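Local coordinates for siderophore-interacting protein (Aeromonas hydrophila, PDB 6K2L) that binds FAD and probably uses the flavin to reduce ferric siderophores, so that the iron they carry can be released inside the cell, at residues V201-E211 against P227-V238. The protein carries 1 engineered substitution. Sequence-based numbering, arbitrary orientation.
Sequences VEYFTSLPLEE and PMRRHVRRTLEV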
loop_
_atom_site.group_PDB
_atom_site.type_symbol
_atom_site.label_atom_id
_atom_site.label_comp_id
_atom_site.label_asym_id
_atom_site.label_seq_id
_atom_site.Cartn_x
_atom_site.Cartn_y
_atom_site.Cartn_z
ATOM N N VAL A 201 28.434 6.305 4.053
ATOM C CA VAL A 201 28.648 6.818 2.696
ATOM C C VAL A 201 29.742 6.046 1.991
ATOM O O VAL A 201 29.591 5.677 0.822
ATOM C CB VAL A 201 28.957 8.326 2.694
ATOM C CG1 VAL A 201 29.116 8.828 1.260
ATOM C CG2 VAL A 201 27.844 9.072 3.368
ATOM N N GLU A 202 30.855 5.790 2.680
ATOM C CA GLU A 202 31.873 4.897 2.151
ATOM C C GLU A 202 31.272 3.567 1.727
ATOM O O GLU A 202 31.507 3.108 0.593
ATOM C CB GLU A 202 32.984 4.676 3.186
ATOM C CG GLU A 202 33.976 3.615 2.740
ATOM C CD GLU A 202 35.340 3.703 3.431
ATOM O OE1 GLU A 202 35.514 3.118 4.535
ATOM O OE2 GLU A 202 36.254 4.353 2.866
ATOM N N TYR A 203 30.464 2.946 2.601
ATOM C CA TYR A 203 29.925 1.623 2.281
ATOM C C TYR A 203 29.032 1.666 1.059
ATOM O O TYR A 203 29.138 0.802 0.185
ATOM C CB TYR A 203 29.149 1.056 3.453
ATOM C CG TYR A 203 28.122 0.019 3.072
ATOM C CD1 TYR A 203 28.496 -1.306 2.835
ATOM C CD2 TYR A 203 26.769 0.359 2.952
ATOM C CE1 TYR A 203 27.551 -2.284 2.500
ATOM C CE2 TYR A 203 25.822 -0.595 2.614
ATOM C CZ TYR A 203 26.221 -1.919 2.400
ATOM O OH TYR A 203 25.282 -2.863 2.082
ATOM N N PHE A 204 28.148 2.661 0.979
ATOM C CA PHE A 204 27.194 2.706 -0.124
ATOM C C PHE A 204 27.863 3.081 -1.426
ATOM O O PHE A 204 27.406 2.648 -2.492
ATOM C CB PHE A 204 26.037 3.678 0.139
ATOM C CG PHE A 204 24.712 3.170 -0.383
ATOM C CD1 PHE A 204 23.904 2.367 0.417
ATOM C CD2 PHE A 204 24.303 3.445 -1.682
ATOM C CE1 PHE A 204 22.694 1.860 -0.052
ATOM C CE2 PHE A 204 23.094 2.950 -2.163
ATOM C CZ PHE A 204 22.288 2.148 -1.336
ATOM N N THR A 205 28.921 3.892 -1.370
ATOM C CA THR A 205 29.627 4.216 -2.600
ATOM C C THR A 205 30.457 3.033 -3.093
ATOM O O THR A 205 30.688 2.927 -4.304
ATOM C CB THR A 205 30.489 5.469 -2.402
ATOM O OG1 THR A 205 31.355 5.299 -1.267
ATOM C CG2 THR A 205 29.601 6.710 -2.182
ATOM N N SER A 206 30.885 2.129 -2.184
ATOM C CA SER A 206 31.570 0.904 -2.599
ATOM C C SER A 206 30.682 -0.080 -3.368
ATOM O O SER A 206 31.222 -0.980 -4.020
ATOM C CB SER A 206 32.166 0.166 -1.389
ATOM O OG SER A 206 31.194 -0.591 -0.657
ATOM N N LEU A 207 29.328 0.041 -3.295
ATOM C CA LEU A 207 28.507 -0.989 -3.935
ATOM C C LEU A 207 28.372 -0.731 -5.437
ATOM O O LEU A 207 28.204 0.414 -5.867
ATOM C CB LEU A 207 27.109 -1.061 -3.321
ATOM C CG LEU A 207 26.956 -1.107 -1.806
ATOM C CD1 LEU A 207 25.572 -0.568 -1.417
ATOM C CD2 LEU A 207 27.189 -2.501 -1.225
ATOM N N PRO A 208 28.421 -1.780 -6.252
ATOM C CA PRO A 208 28.107 -1.622 -7.676
ATOM C C PRO A 208 26.623 -1.332 -7.883
ATOM O O PRO A 208 25.757 -2.049 -7.379
ATOM C CB PRO A 208 28.503 -2.973 -8.275
ATOM C CG PRO A 208 28.343 -3.932 -7.136
ATOM C CD PRO A 208 28.763 -3.169 -5.909
ATOM N N LEU A 209 26.335 -0.293 -8.653
ATOM C CA LEU A 209 24.974 0.166 -8.864
ATOM C C LEU A 209 24.570 -0.036 -10.319
ATOM O O LEU A 209 25.352 0.225 -11.237
ATOM C CB LEU A 209 24.830 1.649 -8.482
ATOM C CG LEU A 209 25.352 2.055 -7.098
ATOM C CD1 LEU A 209 25.539 3.560 -7.018
ATOM C CD2 LEU A 209 24.435 1.545 -5.996
ATOM N N GLU A 210 23.346 -0.498 -10.520
ATOM C CA GLU A 210 22.757 -0.548 -11.843
ATOM C C GLU A 210 22.229 0.819 -12.237
ATOM O O GLU A 210 21.480 1.440 -11.477
ATOM C CB GLU A 210 21.626 -1.560 -11.853
ATOM C CG GLU A 210 22.141 -2.957 -11.572
ATOM C CD GLU A 210 22.825 -3.571 -12.787
ATOM O OE1 GLU A 210 22.481 -3.143 -13.920
ATOM O OE2 GLU A 210 23.687 -4.476 -12.598
ATOM N N GLU A 211 22.612 1.296 -13.421
ATOM C CA GLU A 211 22.097 2.573 -13.881
ATOM C C GLU A 211 20.851 2.431 -14.724
ATOM O O GLU A 211 20.180 3.439 -14.966
ATOM C CB GLU A 211 23.161 3.347 -14.668
ATOM C CG GLU A 211 23.461 2.788 -16.038
ATOM C CD GLU A 211 24.745 3.368 -16.598
ATOM O OE1 GLU A 211 24.731 4.553 -17.000
ATOM O OE2 GLU A 211 25.769 2.646 -16.615
ATOM N N PRO A 227 25.478 13.881 -0.262
ATOM C CA PRO A 227 26.595 13.089 -0.788
ATOM C C PRO A 227 26.144 11.949 -1.675
ATOM O O PRO A 227 26.809 11.677 -2.681
ATOM C CB PRO A 227 27.311 12.581 0.474
ATOM C CG PRO A 227 26.350 12.763 1.600
ATOM C CD PRO A 227 25.512 13.952 1.212
ATOM N N MET A 228 25.028 11.287 -1.358
ATOM C CA MET A 228 24.579 10.173 -2.190
ATOM C C MET A 228 24.086 10.647 -3.552
ATOM O O MET A 228 24.413 10.030 -4.574
ATOM C CB MET A 228 23.478 9.375 -1.475
ATOM C CG MET A 228 23.928 8.621 -0.196
ATOM S SD MET A 228 25.464 7.666 -0.345
ATOM C CE MET A 228 25.125 6.679 -1.822
ATOM N N ARG A 229 23.302 11.728 -3.596
ATOM C CA ARG A 229 22.872 12.242 -4.889
ATOM C C ARG A 229 24.066 12.652 -5.730
ATOM O O ARG A 229 24.082 12.428 -6.949
ATOM C CB ARG A 229 21.922 13.426 -4.723
ATOM C CG ARG A 229 21.574 14.108 -6.054
ATOM C CD ARG A 229 20.512 15.172 -5.899
ATOM N NE ARG A 229 21.077 16.424 -5.398
ATOM C CZ ARG A 229 20.377 17.541 -5.204
ATOM N NH1 ARG A 229 19.074 17.576 -5.465
ATOM N NH2 ARG A 229 20.981 18.624 -4.746
ATOM N N ARG A 230 25.085 13.230 -5.105
ATOM C CA ARG A 230 26.235 13.600 -5.909
ATOM C C ARG A 230 26.982 12.372 -6.407
ATOM O O ARG A 230 27.429 12.354 -7.558
ATOM C CB ARG A 230 27.152 14.528 -5.120
ATOM C CG ARG A 230 27.879 15.524 -6.003
ATOM C CD ARG A 230 29.007 16.147 -5.253
ATOM N NE ARG A 230 28.538 17.220 -4.379
ATOM C CZ ARG A 230 28.360 17.114 -3.065
ATOM N NH1 ARG A 230 28.589 15.954 -2.449
ATOM N NH2 ARG A 230 27.947 18.175 -2.371
ATOM N N HIS A 231 27.146 11.352 -5.566
ATOM C CA HIS A 231 27.767 10.123 -6.039
ATOM C C HIS A 231 27.051 9.579 -7.267
ATOM O O HIS A 231 27.693 9.222 -8.265
ATOM C CB HIS A 231 27.774 9.073 -4.942
ATOM C CG HIS A 231 28.354 7.767 -5.380
ATOM N ND1 HIS A 231 27.630 6.592 -5.402
ATOM C CD2 HIS A 231 29.590 7.458 -5.836
ATOM C CE1 HIS A 231 28.400 5.613 -5.842
ATOM N NE2 HIS A 231 29.593 6.113 -6.116
ATOM N N VAL A 232 25.718 9.516 -7.214
ATOM C CA VAL A 232 24.958 9.061 -8.378
ATOM C C VAL A 232 25.156 9.977 -9.582
ATOM O O VAL A 232 25.205 9.503 -10.727
ATOM C CB VAL A 232 23.465 8.923 -8.012
ATOM C CG1 VAL A 232 22.593 8.658 -9.245
ATOM C CG2 VAL A 232 23.287 7.809 -6.985
ATOM N N ARG A 233 25.278 11.279 -9.365
ATOM C CA ARG A 233 25.511 12.157 -10.497
ATOM C C ARG A 233 26.929 12.054 -11.057
ATOM O O ARG A 233 27.125 12.329 -12.240
ATOM C CB ARG A 233 25.170 13.605 -10.123
ATOM C CG ARG A 233 23.676 13.928 -10.216
ATOM C CD ARG A 233 23.356 15.043 -9.249
ATOM N NE ARG A 233 22.134 15.793 -9.534
ATOM C CZ ARG A 233 21.862 16.975 -8.984
ATOM N NH1 ARG A 233 22.742 17.537 -8.158
ATOM N NH2 ARG A 233 20.731 17.605 -9.269
ATOM N N ARG A 234 27.910 11.618 -10.268
ATOM C CA ARG A 234 29.276 11.542 -10.778
ATOM C C ARG A 234 29.614 10.192 -11.410
ATOM O O ARG A 234 30.233 10.153 -12.476
ATOM C CB ARG A 234 30.278 11.875 -9.663
ATOM C CG ARG A 234 30.044 13.278 -9.093
ATOM C CD ARG A 234 31.173 13.737 -8.192
ATOM N NE ARG A 234 32.307 14.224 -8.974
ATOM C CZ ARG A 234 33.529 13.699 -8.934
ATOM N NH1 ARG A 234 33.774 12.669 -8.127
ATOM N NH2 ARG A 234 34.504 14.209 -9.690
ATOM N N THR A 235 29.237 9.075 -10.793
ATOM C CA THR A 235 29.719 7.796 -11.301
ATOM C C THR A 235 28.746 7.091 -12.243
ATOM O O THR A 235 29.075 6.010 -12.752
ATOM C CB THR A 235 30.074 6.858 -10.142
ATOM O OG1 THR A 235 30.638 5.649 -10.675
ATOM C CG2 THR A 235 28.836 6.513 -9.338
ATOM N N LEU A 236 27.573 7.660 -12.495
ATOM C CA LEU A 236 26.579 7.017 -13.337
ATOM C C LEU A 236 25.765 8.116 -14.002
ATOM O O LEU A 236 25.834 9.283 -13.607
ATOM C CB LEU A 236 25.671 6.077 -12.515
ATOM C CG LEU A 236 26.232 4.869 -11.738
ATOM C CD1 LEU A 236 25.794 4.944 -10.287
ATOM C CD2 LEU A 236 25.727 3.601 -12.355
ATOM N N GLU A 237 24.979 7.734 -15.007
ATOM C CA GLU A 237 24.002 8.652 -15.585
ATOM C C GLU A 237 22.588 8.091 -15.440
ATOM O O GLU A 237 22.169 7.187 -16.180
ATOM C CB GLU A 237 24.340 9.028 -17.034
ATOM C CG GLU A 237 25.280 10.222 -17.079
ATOM C CD GLU A 237 24.709 11.408 -16.218
ATOM O OE1 GLU A 237 25.464 12.049 -15.453
ATOM O OE2 GLU A 237 23.493 11.705 -16.297
ATOM N N VAL A 238 21.859 8.643 -14.469
ATOM C CA VAL A 238 20.485 8.264 -14.197
ATOM C C VAL A 238 19.622 9.494 -14.398
ATOM O O VAL A 238 19.972 10.585 -13.939
ATOM C CB VAL A 238 20.361 7.719 -12.765
ATOM C CG1 VAL A 238 18.902 7.337 -12.457
ATOM C CG2 VAL A 238 21.318 6.566 -12.555
#
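Phe204 and Met228 meet where the two helices face the sheet beneath them, and this part of the contact is tightly packed. The methionine chain, bent at chi2 and chi3, brings its CE to 3.3 Å from Phe204 CD2, obliquely to the ring, while SD stands 5.4 Å from the ring centroid, a Met-aromatic contact that is likewise oblique. Leu207 CD1 covers one face of the phenylalanine from within its own segment. Toward the start of both segments, Val201 CG1 reaches Pro227 CB and Met228 SD, each at 4.2 Å, a looser apolar fit.

Farther along, Thr205 CG2 sits almost squarely over the imidazole of His231, 3.6 Å from its centroid and 12° off the ring normal, in a CH-pi contact. The trans chi1 of His231 (178°) carries the imidazole across to Thr205, and Thr235 CG2 lies against the opposite face, offset toward the rim.

The axes of 201-205 and 227-235 run in the same general direction, 27° apart, and approach to 10.8 Å, as neighbours on one side of the parallel sheet of a domain that resembles the NAD(P)H-binding domain of ferredoxin reductases. Phe204 packs down on Tyr140 and Val142 of strand 138-144, Met228 on Phe218 of strand 214-218, so both sides of the tight contact share a floor.

Beyond the helices, the following loops continue the apolar seam: Leu209 CD1 touches Leu236 CD1 at 3.6 Å as the two leucines cross at about a right angle, and it also approaches His231 CE1. Leu236 CD2 then packs against Glu211 CB at 3.5 Å. Here the packing gives way to a more polar, solvent-facing margin, where Glu211 OE1 stays 3.8 Å from Glu237 N, too far for a hydrogen bond across the two segments, and exposed Glu237 is poorly ordered.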